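Local coordinates for gingipain R (Porphyromonas gingivalis, PDB 1CVR), which cleaves proteins and peptides after arginine residues, as a bacterial cysteine proteinase with a caspase-like fold, at residues 19-24 with 40-45. Numbering follows the deposited sequence.
Sequences KYEGDI and VKVAED
I24 and V40 meet tip to tip, and with E21 against V42 they make up the direct contact between these segments. The single methyl CD1 of I24 does the touching: it lies 3.6 Å from V40 CG1 and, almost equally, 3.7 Å from V40 CG2, so it sits against the fork of the valine. I24 CG1 is placed between its backbone N and carbonyl carbon (chi1 68°), and the extended chi2 (177°) carries CD1 out to the strand. V16 of strand 11-16 touches both side chains, which ties the pair to the sheet.

Two residues farther along the strand, a carboxylate meets a methyl. E21 runs out extended and crosses V42 at about a right angle, bringing OE2 to 3.4 Å from V42 CG2, with E21 CD 3.6 Å from the same methyl. The carboxylate itself lies against the methyl, a van der Waals contact and not a hydrogen bond. E21 OE1 has a weak, long ion pair with K18 NZ, and D45 OD2 lies 5.7 Å from E21 OE2, a like charge not in contact, which K18 may help to offset.

The polar link runs through water. One molecule donates to E44 OE2 at 2.6 Å and accepts from K19 N at 3.3 Å, while E44 OE1 takes the backbone N-H of K18 directly. On the far side of the loop, K118 NZ of helix 118-133 forms a salt bridge with D23 OD2 and a hydrogen bond with K19 O.

Strand 37-42 is an outermost strand of a parallel four-stranded sheet, next to strand 11-16. With helix 25-33 between them, the two strands form a beta-alpha-beta unit of the caspase-like alpha/beta fold, and this contact joins the loop entering the helix to the C-terminal end of the second strand.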
# COMPACT_ATOMS: atom_id res chain seq x y z
N LYS A 19 1.67 -21.70 -8.53
CA LYS A 19 0.32 -21.82 -9.05
C LYS A 19 -0.35 -20.51 -9.48
O LYS A 19 -1.42 -20.54 -10.07
CB LYS A 19 -0.59 -22.55 -8.05
CG LYS A 19 -0.80 -21.86 -6.72
CD LYS A 19 -1.75 -22.73 -5.88
CE LYS A 19 -2.00 -22.14 -4.52
NZ LYS A 19 -2.86 -23.04 -3.69
N TYR A 20 0.28 -19.38 -9.18
CA TYR A 20 -0.26 -18.08 -9.58
C TYR A 20 0.67 -17.40 -10.59
O TYR A 20 0.42 -16.27 -11.01
CB TYR A 20 -0.43 -17.17 -8.37
CG TYR A 20 -1.44 -17.69 -7.37
CD1 TYR A 20 -2.75 -17.97 -7.75
CD2 TYR A 20 -1.06 -17.97 -6.06
CE1 TYR A 20 -3.67 -18.52 -6.86
CE2 TYR A 20 -1.98 -18.53 -5.15
CZ TYR A 20 -3.27 -18.80 -5.56
OH TYR A 20 -4.17 -19.38 -4.69
N GLU A 21 1.75 -18.08 -10.97
CA GLU A 21 2.71 -17.51 -11.91
C GLU A 21 2.09 -16.91 -13.16
O GLU A 21 2.43 -15.80 -13.57
CB GLU A 21 3.77 -18.55 -12.29
CG GLU A 21 4.62 -18.20 -13.51
CD GLU A 21 5.80 -19.15 -13.71
OE1 GLU A 21 5.64 -20.38 -13.50
OE2 GLU A 21 6.89 -18.67 -14.11
N GLY A 22 1.16 -17.64 -13.78
CA GLY A 22 0.56 -17.15 -15.00
C GLY A 22 -0.56 -16.14 -14.84
O GLY A 22 -1.13 -15.70 -15.83
N ASP A 23 -0.85 -15.73 -13.61
CA ASP A 23 -1.95 -14.80 -13.38
C ASP A 23 -1.55 -13.39 -12.97
O ASP A 23 -2.41 -12.53 -12.83
CB ASP A 23 -2.87 -15.39 -12.32
CG ASP A 23 -3.34 -16.80 -12.66
OD1 ASP A 23 -4.10 -16.96 -13.63
OD2 ASP A 23 -2.93 -17.75 -11.95
N ILE A 24 -0.26 -13.14 -12.79
CA ILE A 24 0.21 -11.84 -12.33
C ILE A 24 0.69 -10.86 -13.40
O ILE A 24 1.02 -9.70 -13.10
CB ILE A 24 1.35 -12.03 -11.31
CG1 ILE A 24 2.58 -12.60 -12.00
CG2 ILE A 24 0.92 -13.04 -10.24
CD1 ILE A 24 3.78 -12.76 -11.11
N VAL A 40 9.72 -10.57 -11.56
CA VAL A 40 9.01 -11.66 -10.92
C VAL A 40 9.94 -12.80 -10.54
O VAL A 40 10.86 -13.13 -11.29
CB VAL A 40 7.94 -12.25 -11.87
CG1 VAL A 40 7.28 -13.46 -11.23
CG2 VAL A 40 6.90 -11.20 -12.22
N LYS A 41 9.72 -13.38 -9.36
CA LYS A 41 10.49 -14.55 -8.94
C LYS A 41 9.50 -15.59 -8.44
O LYS A 41 8.69 -15.29 -7.56
CB LYS A 41 11.47 -14.23 -7.81
CG LYS A 41 12.36 -15.43 -7.44
CD LYS A 41 13.21 -15.83 -8.65
CE LYS A 41 14.18 -16.97 -8.37
NZ LYS A 41 15.29 -16.53 -7.48
N VAL A 42 9.55 -16.78 -9.00
CA VAL A 42 8.67 -17.86 -8.58
C VAL A 42 9.25 -18.42 -7.28
O VAL A 42 10.41 -18.82 -7.24
CB VAL A 42 8.60 -18.95 -9.66
CG1 VAL A 42 7.74 -20.10 -9.18
CG2 VAL A 42 8.02 -18.37 -10.95
N ALA A 43 8.44 -18.44 -6.23
CA ALA A 43 8.87 -18.90 -4.92
C ALA A 43 9.53 -20.29 -4.92
O ALA A 43 10.58 -20.48 -4.30
CB ALA A 43 7.68 -18.89 -3.96
N GLU A 44 8.91 -21.25 -5.61
CA GLU A 44 9.47 -22.59 -5.67
C GLU A 44 10.81 -22.61 -6.40
O GLU A 44 11.56 -23.59 -6.29
CB GLU A 44 8.48 -23.57 -6.33
CG GLU A 44 7.28 -23.89 -5.45
CD GLU A 44 6.14 -22.88 -5.54
OE1 GLU A 44 6.35 -21.76 -6.03
OE2 GLU A 44 5.03 -23.23 -5.09
N ASP A 45 11.12 -21.55 -7.13
CA ASP A 45 12.42 -21.50 -7.81
C ASP A 45 13.49 -21.08 -6.82
O ASP A 45 14.68 -21.26 -7.08
CB ASP A 45 12.43 -20.53 -9.00
CG ASP A 45 11.73 -21.09 -10.22
OD1 ASP A 45 11.50 -22.32 -10.27
OD2 ASP A 45 11.42 -20.31 -11.14
O HOH W 1 2.49 -23.10 -5.71